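Local coordinates for protein glutathione S-transferase-3 (Necator americanus, PDB 3W8S) that binds glutathione and probably catalyses its conjugation to electrophilic substrates, releasing a halide from halogenated compounds, as a sigma-class detoxification enzyme, at residues E101-P104 against F105-A109; L117-L120 against S121-F125; S152-F155 against A156-Y159. All coordinates share one frame; numbering follows the deposited sequence.

In the fold
All three interactions are local, each joining residues about one turn apart in the alpha-helical C-terminal part of the glutathione transferase fold. They follow in series, none nested or crossed, and none closes a long loop. Interaction 1 (101-109) turns the chain out of helix 82-101 into the short helix 103-109. Interaction 2 (117-125) forms the first turns of helix 117-143, which packs against that short helix: Phe-105 stacks on Phe-125, and the centres of the two contacts are about 9 Å apart. Interaction 3 (152-159) starts helix 155-170 on the other side of the chain's centre from interaction 1, about 24 Å from it between centres, among helices 16-25, 64-75 and 82-101.

Interaction 1. Residues E101-P104 against F105-A109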
ATOM      1  N   GLU A 101       4.165  -0.565  11.915  1.00 13.87           N
ATOM      2  CA  GLU A 101       5.209  -0.719  12.877  1.00 16.06           C
ATOM      3  C   GLU A 101       4.685  -0.359  14.320  1.00 14.28           C
ATOM      4  O   GLU A 101       5.081  -0.987  15.293  1.00 14.29           O
ATOM      5  CB  GLU A 101       6.413   0.149  12.506  1.00 17.42           C
ATOM      6  CG  GLU A 101       7.547   0.044  13.482  1.00 19.97           C
ATOM      7  CD  GLU A 101       8.724   0.987  13.142  1.00 23.70           C
ATOM      8  OE1 GLU A 101       8.657   1.727  12.139  1.00 22.29           O
ATOM      9  OE2 GLU A 101       9.704   1.009  13.883  1.00 22.51           O
ATOM     10  N   ILE A 102       3.813   0.614  14.435  1.00 13.11           N
ATOM     11  CA  ILE A 102       3.318   0.998  15.742  1.00 12.50           C
ATOM     12  C   ILE A 102       2.041   0.253  16.171  1.00 15.11           C
ATOM     13  O   ILE A 102       1.404   0.619  17.148  1.00 14.97           O
ATOM     14  CB  ILE A 102       3.135   2.493  15.822  1.00 11.36           C
ATOM     15  CG1 ILE A 102       2.020   2.930  14.844  1.00 11.18           C
ATOM     16  CG2 ILE A 102       4.473   3.180  15.462  1.00 11.16           C
ATOM     17  CD1 ILE A 102       1.597   4.380  15.043  1.00 10.36           C
ATOM     18  N   ARG A 103       1.666  -0.771  15.424  1.00 17.38           N
ATOM     19  CA  ARG A 103       0.523  -1.613  15.762  1.00 21.50           C
ATOM     20  C   ARG A 103       0.446  -1.989  17.256  1.00 21.06           C
ATOM     21  O   ARG A 103      -0.609  -1.800  17.842  1.00 23.31           O
ATOM     22  CB  ARG A 103       0.566  -2.918  14.955  1.00 24.71           C
ATOM     23  CG  ARG A 103      -0.707  -3.731  15.130  1.00 35.75           C
ATOM     24  CD  ARG A 103      -0.745  -4.944  14.217  1.00 40.99           C
ATOM     25  NE  ARG A 103      -2.097  -5.493  14.232  1.00 54.08           N
ATOM     26  CZ  ARG A 103      -2.491  -6.481  15.033  1.00 54.68           C
ATOM     27  NH1 ARG A 103      -1.630  -7.035  15.881  1.00 51.91           N
ATOM     28  NH2 ARG A 103      -3.740  -6.912  14.981  1.00 58.93           N
ATOM     29  N   PRO A 104       1.542  -2.520  17.860  1.00 23.21           N
ATOM     30  CA  PRO A 104       1.508  -2.933  19.264  1.00 23.89           C
ATOM     31  C   PRO A 104       1.086  -1.765  20.172  1.00 24.11           C
ATOM     32  O   PRO A 104       0.323  -1.975  21.135  1.00 24.62           O
ATOM     33  CB  PRO A 104       2.981  -3.294  19.572  1.00 23.75           C
ATOM     34  CG  PRO A 104       3.536  -3.718  18.266  1.00 24.88           C
ATOM     35  CD  PRO A 104       2.898  -2.736  17.291  1.00 23.40           C
ATOM     36  N   PHE A 105       1.553  -0.554  19.856  1.00 20.79           N
ATOM     37  CA  PHE A 105       1.159   0.636  20.587  1.00 19.71           C
ATOM     38  C   PHE A 105      -0.286   0.931  20.314  1.00 21.94           C
ATOM     39  O   PHE A 105      -1.079   1.220  21.264  1.00 19.04           O
ATOM     40  CB  PHE A 105       2.044   1.856  20.230  1.00 17.70           C
ATOM     41  CG  PHE A 105       1.498   3.191  20.668  1.00 16.38           C
ATOM     42  CD1 PHE A 105       1.638   3.635  22.006  1.00 17.37           C
ATOM     43  CD2 PHE A 105       0.959   4.024  19.770  1.00 14.76           C
ATOM     44  CE1 PHE A 105       1.176   4.865  22.411  1.00 18.20           C
ATOM     45  CE2 PHE A 105       0.481   5.280  20.142  1.00 17.96           C
ATOM     46  CZ  PHE A 105       0.579   5.715  21.475  1.00 18.85           C
ATOM     47  N   LEU A 106      -0.659   0.897  19.038  1.00 20.34           N
ATOM     48  CA  LEU A 106      -2.049   1.321  18.744  1.00 21.14           C
ATOM     49  C   LEU A 106      -3.124   0.349  19.334  1.00 20.98           C
ATOM     50  O   LEU A 106      -4.187   0.767  19.725  1.00 21.45           O
ATOM     51  CB  LEU A 106      -2.241   1.537  17.241  1.00 21.30           C
ATOM     52  CG  LEU A 106      -1.542   2.711  16.565  1.00 18.80           C
ATOM     53  CD1 LEU A 106      -1.618   2.516  15.058  1.00 21.46           C
ATOM     54  CD2 LEU A 106      -2.179   4.028  16.927  1.00 19.30           C
ATOM     55  N   ARG A 107      -2.845  -0.948  19.370  1.00 22.01           N
ATOM     56  CA  ARG A 107      -3.767  -1.932  19.922  1.00 24.49           C
ATOM     57  C   ARG A 107      -4.071  -1.683  21.425  1.00 25.19           C
ATOM     58  O   ARG A 107      -5.210  -1.868  21.911  1.00 24.42           O
ATOM     59  CB  ARG A 107      -3.152  -3.331  19.794  1.00 30.30           C
ATOM     60  CG  ARG A 107      -3.314  -3.956  18.428  1.00 40.80           C
ATOM     61  CD  ARG A 107      -2.775  -5.392  18.456  1.00 54.78           C
ATOM     62  NE  ARG A 107      -3.685  -6.374  19.081  1.00 60.98           N
ATOM     63  CZ  ARG A 107      -4.905  -6.674  18.623  1.00 63.18           C
ATOM     64  NH1 ARG A 107      -5.392  -6.051  17.559  1.00 63.91           N
ATOM     65  NH2 ARG A 107      -5.654  -7.578  19.245  1.00 60.57           N
ATOM     66  N   VAL A 108      -3.055  -1.303  22.174  1.00 23.03           N
ATOM     67  CA  VAL A 108      -3.241  -0.995  23.593  1.00 23.45           C
ATOM     68  C   VAL A 108      -3.930   0.364  23.734  1.00 27.39           C
ATOM     69  O   VAL A 108      -4.932   0.471  24.449  1.00 26.92           O
ATOM     70  CB  VAL A 108      -1.901  -1.071  24.320  1.00 23.26           C
ATOM     71  CG1 VAL A 108      -2.011  -0.624  25.801  1.00 24.64           C
ATOM     72  CG2 VAL A 108      -1.392  -2.494  24.172  1.00 23.08           C
ATOM     73  N   ALA A 109      -3.439   1.383  23.024  1.00 23.68           N
ATOM     74  CA  ALA A 109      -4.008   2.741  23.116  1.00 28.95           C
ATOM     75  C   ALA A 109      -5.488   2.701  22.740  1.00 31.52           C
ATOM     76  O   ALA A 109      -6.273   3.489  23.254  1.00 36.13           O
ATOM     77  CB  ALA A 109      -3.267   3.723  22.203  1.00 25.22           C
TER
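Ile-102 and Leu-106 meet through their aliphatic branches one turn apart, where helix 82-101 gives way to helix 103-109. Ile-102 CG1 lies 3.7 Å from Leu-106 CD1, and Ile-102 CD1 presses on the same methyl, so one leucine branch takes both atoms as the two side chains pass at a slant. Ile-102 CG1 sits between its backbone N and carbonyl carbon (chi1 65°), which directs this branch at the next turn.

Two backbone bonds start the helix. Ile-102, at the N-cap position, receives Leu-106 N at its O (2.8 Å), and Arg-103 O receives Arg-107 N, also at 2.8 Å, with an N-H...O angle of 163°.

The charged pair is Arg-103 and Arg-107, whose side chains run side by side in the same direction with guanidinium planes only 10° apart. Arg-107 CD rides over one face of the Arg-103 guanidinium, 3.3 Å from Arg-103 NH1 and displaced toward the rim. Arg-103 NH2 and Arg-107 NH1 approach to 3.2 Å; both are donors and cannot bond each other, so two like charges lie close, and solvent probably screens them.

Just before the short helix, at the end of helix 82-101, Glu-101 OE2 makes a salt bridge to Lys-131 of helix 117-143; Val-108 rests on Leu-120 of that same helix, and Ile-102 and Leu-106 both pack on Phe-167 of helix 155-170.

Interaction 2. Residues L117-L120 against S121-F125; sequences LEKL and SNEVF
The carboxylate of Glu-123 is met by Lys-119 from one turn earlier: Lys-119 NZ reaches Glu-123 OE2 at 3.0 Å, on the syn side but 35° out of the carboxylate plane, in a hydrogen-bonded salt bridge. The lysine bends at chi3 and chi4 to bring its ammonium round, and its shaft also brushes the acid, with Lys-119 CG 3.6 Å from Glu-123 OE2. The Asn-122 amide lies against the Glu-118 carbonyl, Asn-122 CG 3.2 Å from Glu-118 O. Asn-122 ND2 also meets the aliphatic Glu-118 CG, loosely at 4.1 Å; the Glu-118 carboxylate plane is turned 72° from the amide.

The backbone beneath is the start of helix 117-143, alpha-helical at first and then widened by a pi-type turn at 121-125. Ser-121 N, Asn-122 N and Glu-123 N bond to Leu-117 O, Glu-118 O and Lys-119 O in the ordinary i to i+4 pattern. Leu-120 O then takes two donors: Val-124 N at 2.8 Å, tilted 31° from the carbonyl plane, and Phe-125 N at 3.0 Å, in the plane and five residues on.

Leu-120 and Val-124 lie alongside each other with Leu-120 CD2 3.9 Å from Val-124 CG2, while Leu-117 packs on Ala-109 of helix 103-109. At the far end of the wide turn the buried Phe-125 ring meets Phe-167 edge-to-face.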
ATOM      1  N   LEU A 117       1.029   1.115  28.406  1.00 24.40           N
ATOM      2  CA  LEU A 117       0.861   2.142  27.427  1.00 24.45           C
ATOM      3  C   LEU A 117       2.082   3.072  27.385  1.00 26.20           C
ATOM      4  O   LEU A 117       2.578   3.392  26.291  1.00 22.90           O
ATOM      5  CB  LEU A 117      -0.434   2.937  27.585  1.00 25.30           C
ATOM      6  CG  LEU A 117      -0.623   3.943  26.457  1.00 27.07           C
ATOM      7  CD1 LEU A 117      -0.676   3.252  25.054  1.00 28.04           C
ATOM      8  CD2 LEU A 117      -1.844   4.809  26.707  1.00 30.43           C
ATOM      9  N   GLU A 118       2.554   3.509  28.549  1.00 24.19           N
ATOM     10  CA  GLU A 118       3.693   4.403  28.580  1.00 24.14           C
ATOM     11  C   GLU A 118       4.944   3.756  28.003  1.00 22.25           C
ATOM     12  O   GLU A 118       5.708   4.425  27.279  1.00 21.40           O
ATOM     13  CB  GLU A 118       3.936   5.017  29.985  1.00 27.83           C
ATOM     14  CG  GLU A 118       4.867   6.215  29.894  1.00 32.56           C
ATOM     15  CD  GLU A 118       5.197   6.873  31.235  1.00 38.73           C
ATOM     16  OE1 GLU A 118       4.518   6.618  32.223  1.00 44.76           O
ATOM     17  OE2 GLU A 118       6.138   7.677  31.283  1.00 43.59           O
ATOM     18  N   LYS A 119       5.162   2.468  28.304  1.00 20.81           N
ATOM     19  CA  LYS A 119       6.338   1.750  27.798  1.00 23.60           C
ATOM     20  C   LYS A 119       6.290   1.632  26.242  1.00 23.31           C
ATOM     21  O   LYS A 119       7.286   1.858  25.570  1.00 21.25           O
ATOM     22  CB  LYS A 119       6.410   0.356  28.410  1.00 25.00           C
ATOM     23  CG  LYS A 119       7.598  -0.491  27.982  1.00 32.42           C
ATOM     24  CD  LYS A 119       7.796  -1.601  29.009  1.00 35.00           C
ATOM     25  CE  LYS A 119       8.332  -2.877  28.396  1.00 39.77           C
ATOM     26  NZ  LYS A 119       9.814  -2.822  28.510  1.00 48.80           N
ATOM     27  N   LEU A 120       5.130   1.244  25.718  1.00 19.13           N
ATOM     28  CA  LEU A 120       4.862   1.158  24.269  1.00 19.65           C
ATOM     29  C   LEU A 120       5.047   2.493  23.568  1.00 16.52           C
ATOM     30  O   LEU A 120       5.634   2.559  22.494  1.00 16.31           O
ATOM     31  CB  LEU A 120       3.433   0.610  24.017  1.00 18.08           C
ATOM     32  CG  LEU A 120       3.376  -0.901  24.216  1.00 21.56           C
ATOM     33  CD1 LEU A 120       1.925  -1.371  24.415  1.00 22.83           C
ATOM     34  CD2 LEU A 120       4.054  -1.672  23.093  1.00 21.36           C
ATOM     35  N   SER A 121       4.615   3.551  24.221  1.00 15.04           N
ATOM     36  CA  SER A 121       4.858   4.858  23.732  1.00 17.64           C
ATOM     37  C   SER A 121       6.375   5.148  23.611  1.00 21.01           C
ATOM     38  O   SER A 121       6.836   5.613  22.550  1.00 20.14           O
ATOM     39  CB  SER A 121       4.195   5.872  24.651  1.00 16.90           C
ATOM     40  OG  SER A 121       4.354   7.183  24.074  1.00 17.12           O
ATOM     41  N   ASN A 122       7.127   4.862  24.681  1.00 19.83           N
ATOM     42  CA  ASN A 122       8.573   5.159  24.789  1.00 20.38           C
ATOM     43  C   ASN A 122       9.361   4.259  23.834  1.00 17.83           C
ATOM     44  O   ASN A 122      10.329   4.703  23.185  1.00 18.16           O
ATOM     45  CB  ASN A 122       9.129   4.870  26.236  1.00 19.46           C
ATOM     46  CG  ASN A 122       8.629   5.847  27.288  1.00 21.57           C
ATOM     47  OD1 ASN A 122       8.189   6.970  26.992  1.00 22.78           O
ATOM     48  ND2 ASN A 122       8.684   5.403  28.567  1.00 25.75           N
ATOM     49  N   GLU A 123       8.941   3.012  23.726  1.00 16.55           N
ATOM     50  CA  GLU A 123       9.754   2.038  23.006  1.00 18.03           C
ATOM     51  C   GLU A 123       9.312   1.779  21.595  1.00 16.98           C
ATOM     52  O   GLU A 123      10.100   1.356  20.798  1.00 18.54           O
ATOM     53  CB  GLU A 123       9.751   0.671  23.723  1.00 21.73           C
ATOM     54  CG  GLU A 123      10.355   0.749  25.096  1.00 27.27           C
ATOM     55  CD  GLU A 123      10.545  -0.620  25.776  1.00 32.99           C
ATOM     56  OE1 GLU A 123      10.323  -1.694  25.170  1.00 30.95           O
ATOM     57  OE2 GLU A 123      10.998  -0.590  26.933  1.00 40.76           O
ATOM     58  N   VAL A 124       8.038   1.937  21.311  1.00 15.35           N
ATOM     59  CA  VAL A 124       7.529   1.583  19.977  1.00 14.90           C
ATOM     60  C   VAL A 124       7.100   2.872  19.230  1.00 13.10           C
ATOM     61  O   VAL A 124       7.597   3.156  18.136  1.00 13.92           O
ATOM     62  CB  VAL A 124       6.355   0.566  20.018  1.00 15.64           C
ATOM     63  CG1 VAL A 124       5.779   0.322  18.602  1.00 17.28           C
ATOM     64  CG2 VAL A 124       6.848  -0.784  20.582  1.00 17.49           C
ATOM     65  N   PHE A 125       6.202   3.641  19.802  1.00 12.61           N
ATOM     66  CA  PHE A 125       5.658   4.735  19.067  1.00 12.58           C
ATOM     67  C   PHE A 125       6.678   5.856  18.754  1.00 12.45           C
ATOM     68  O   PHE A 125       6.872   6.291  17.592  1.00 10.15           O
ATOM     69  CB  PHE A 125       4.446   5.320  19.802  1.00 13.89           C
ATOM     70  CG  PHE A 125       3.843   6.485  19.069  1.00 14.88           C
ATOM     71  CD1 PHE A 125       3.169   6.293  17.841  1.00 14.13           C
ATOM     72  CD2 PHE A 125       3.994   7.765  19.525  1.00 19.43           C
ATOM     73  CE1 PHE A 125       2.624   7.354  17.092  1.00 14.43           C
ATOM     74  CE2 PHE A 125       3.462   8.855  18.770  1.00 18.77           C
ATOM     75  CZ  PHE A 125       2.763   8.638  17.550  1.00 17.00           C
TER

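Interaction 3. Residues S152-F155 against A156-Y159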
ATOM      1  N   SER A 152       1.963  22.216  -4.261  1.00 20.27           N
ATOM      2  CA  SER A 152       0.697  22.306  -3.604  1.00 19.89           C
ATOM      3  C   SER A 152       0.315  21.038  -2.872  1.00 19.63           C
ATOM      4  O   SER A 152       1.050  20.067  -2.863  1.00 16.80           O
ATOM      5  CB  SER A 152      -0.362  22.718  -4.625  1.00 24.38           C
ATOM      6  OG  SER A 152      -0.334  21.809  -5.678  1.00 28.26           O
ATOM      7  N   LEU A 153      -0.800  21.126  -2.163  1.00 18.37           N
ATOM      8  CA  LEU A 153      -1.300  20.102  -1.291  1.00 16.95           C
ATOM      9  C   LEU A 153      -1.589  18.810  -2.048  1.00 15.72           C
ATOM     10  O   LEU A 153      -2.206  18.838  -3.104  1.00 16.42           O
ATOM     11  CB  LEU A 153      -2.617  20.649  -0.730  1.00 18.61           C
ATOM     12  CG  LEU A 153      -3.218  19.820   0.422  1.00 19.91           C
ATOM     13  CD1 LEU A 153      -2.397  20.056   1.672  1.00 19.09           C
ATOM     14  CD2 LEU A 153      -4.647  20.309   0.651  1.00 20.66           C
ATOM     15  N   THR A 154      -1.162  17.671  -1.507  1.00 14.23           N
ATOM     16  CA  THR A 154      -1.583  16.381  -2.030  1.00 11.97           C
ATOM     17  C   THR A 154      -2.084  15.524  -0.858  1.00 11.57           C
ATOM     18  O   THR A 154      -1.938  15.909   0.287  1.00  9.90           O
ATOM     19  CB  THR A 154      -0.417  15.641  -2.716  1.00 12.45           C
ATOM     20  OG1 THR A 154       0.602  15.283  -1.726  1.00 11.06           O
ATOM     21  CG2 THR A 154       0.161  16.534  -3.880  1.00 12.14           C
ATOM     22  N   PHE A 155      -2.681  14.370  -1.147  1.00 10.72           N
ATOM     23  CA  PHE A 155      -3.161  13.561  -0.049  1.00 11.82           C
ATOM     24  C   PHE A 155      -2.006  12.990   0.812  1.00 11.06           C
ATOM     25  O   PHE A 155      -2.242  12.591   1.940  1.00 10.59           O
ATOM     26  CB  PHE A 155      -4.206  12.499  -0.482  1.00 12.07           C
ATOM     27  CG  PHE A 155      -3.660  11.360  -1.297  1.00 13.42           C
ATOM     28  CD1 PHE A 155      -3.333  11.496  -2.653  1.00 12.46           C
ATOM     29  CD2 PHE A 155      -3.505  10.108  -0.715  1.00 15.45           C
ATOM     30  CE1 PHE A 155      -2.878  10.427  -3.423  1.00 13.49           C
ATOM     31  CE2 PHE A 155      -2.989   9.039  -1.492  1.00 16.40           C
ATOM     32  CZ  PHE A 155      -2.658   9.198  -2.841  1.00 14.13           C
ATOM     33  N   ALA A 156      -0.765  12.975   0.293  1.00  9.97           N
ATOM     34  CA  ALA A 156       0.316  12.637   1.225  1.00  9.70           C
ATOM     35  C   ALA A 156       0.384  13.663   2.381  1.00  9.79           C
ATOM     36  O   ALA A 156       0.581  13.266   3.524  1.00  8.84           O
ATOM     37  CB  ALA A 156       1.688  12.532   0.510  1.00  8.68           C
ATOM     38  N   ASP A 157       0.238  14.960   2.073  1.00 10.50           N
ATOM     39  CA  ASP A 157       0.244  16.032   3.101  1.00 11.84           C
ATOM     40  C   ASP A 157      -0.895  15.742   4.093  1.00 12.25           C
ATOM     41  O   ASP A 157      -0.768  15.848   5.351  1.00 11.37           O
ATOM     42  CB  ASP A 157      -0.004  17.407   2.424  1.00 12.06           C
ATOM     43  CG  ASP A 157       1.146  17.822   1.600  1.00 12.66           C
ATOM     44  OD1 ASP A 157       2.253  17.896   2.194  1.00 12.54           O
ATOM     45  OD2 ASP A 157       1.016  18.104   0.354  1.00 13.49           O
ATOM     46  N   LEU A 158      -2.013  15.306   3.541  1.00 10.86           N
ATOM     47  CA  LEU A 158      -3.190  15.136   4.435  1.00 11.18           C
ATOM     48  C   LEU A 158      -2.928  13.987   5.450  1.00 11.60           C
ATOM     49  O   LEU A 158      -3.273  14.141   6.617  1.00 12.21           O
ATOM     50  CB  LEU A 158      -4.487  14.838   3.618  1.00 10.49           C
ATOM     51  CG  LEU A 158      -4.934  15.935   2.638  1.00 11.66           C
ATOM     52  CD1 LEU A 158      -6.135  15.368   1.841  1.00 11.06           C
ATOM     53  CD2 LEU A 158      -5.416  17.158   3.481  1.00 10.24           C
ATOM     54  N   TYR A 159      -2.409  12.819   5.012  1.00 10.69           N
ATOM     55  CA  TYR A 159      -2.139  11.695   5.961  1.00 11.31           C
ATOM     56  C   TYR A 159      -1.166  12.164   7.075  1.00 11.69           C
ATOM     57  O   TYR A 159      -1.352  11.850   8.271  1.00 10.72           O
ATOM     58  CB  TYR A 159      -1.548  10.428   5.244  1.00 11.43           C
ATOM     59  CG  TYR A 159      -2.635   9.517   4.628  1.00 13.29           C
ATOM     60  CD1 TYR A 159      -3.447   8.729   5.452  1.00 13.53           C
ATOM     61  CD2 TYR A 159      -2.874   9.443   3.220  1.00 14.03           C
ATOM     62  CE1 TYR A 159      -4.448   7.875   4.921  1.00 13.08           C
ATOM     63  CE2 TYR A 159      -3.915   8.577   2.696  1.00 13.82           C
ATOM     64  CZ  TYR A 159      -4.682   7.815   3.564  1.00 14.65           C
ATOM     65  OH  TYR A 159      -5.724   6.935   3.166  1.00 16.25           O
TER
HETATM   66  O   HOH W   1       2.518  17.366  -1.503  1.00 11.74           O
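Thr-154 and Asp-157 form the capping box that opens helix 155-170, the Thr-x-x-Asp form of the N-capping box well known at the corresponding helix of glutathione transferases. Thr-154 N donates to Asp-157 OD2 at 2.9 Å and 160°, meeting the anti lone pair of OD2, the one turned away from OD1. The threonine oxygen in turn caps Ala-156 N, one residue short of the aspartate, through a weak bond (Ala-156 N to Thr-154 OG1, 3.4 Å). It is possible because OG1 stands between the backbone N and the carbonyl carbon (chi1 66°), over the first turn. Thr-154 O receives Leu-158 N and Asp-157 N, both weakly, and a firmer bond runs from Tyr-159 N to Phe-155 O. The other carboxylate oxygen, Asp-157 OD1, accepts from His-184 NE2 and Leu-148 N, so both carboxylate oxygens are held, which should fix the rotation of the group in the buried interior.

Beside the box, Leu-153 and Leu-158 clasp across it as a hydrophobic staple, CD2 to CD2 at 4.3 Å, and Leu-153 CD1 rests on Asp-157 CB (3.6 Å). Phe-155 projects among helices 64-75 and 82-101. Tyr-159 runs alongside it and stacks on Phe-65, next in sequence to the glutathione-binding Ser-64, whose side chain is about 4 Å from that of Tyr-159. The rings of Phe-155 and Tyr-159 meet rim to rim, each touching atom near the plane of the other ring, with Phe-155 CD2 3.8 Å from Tyr-159 CE2. A water lies 2.8 Å from Thr-154 OG1.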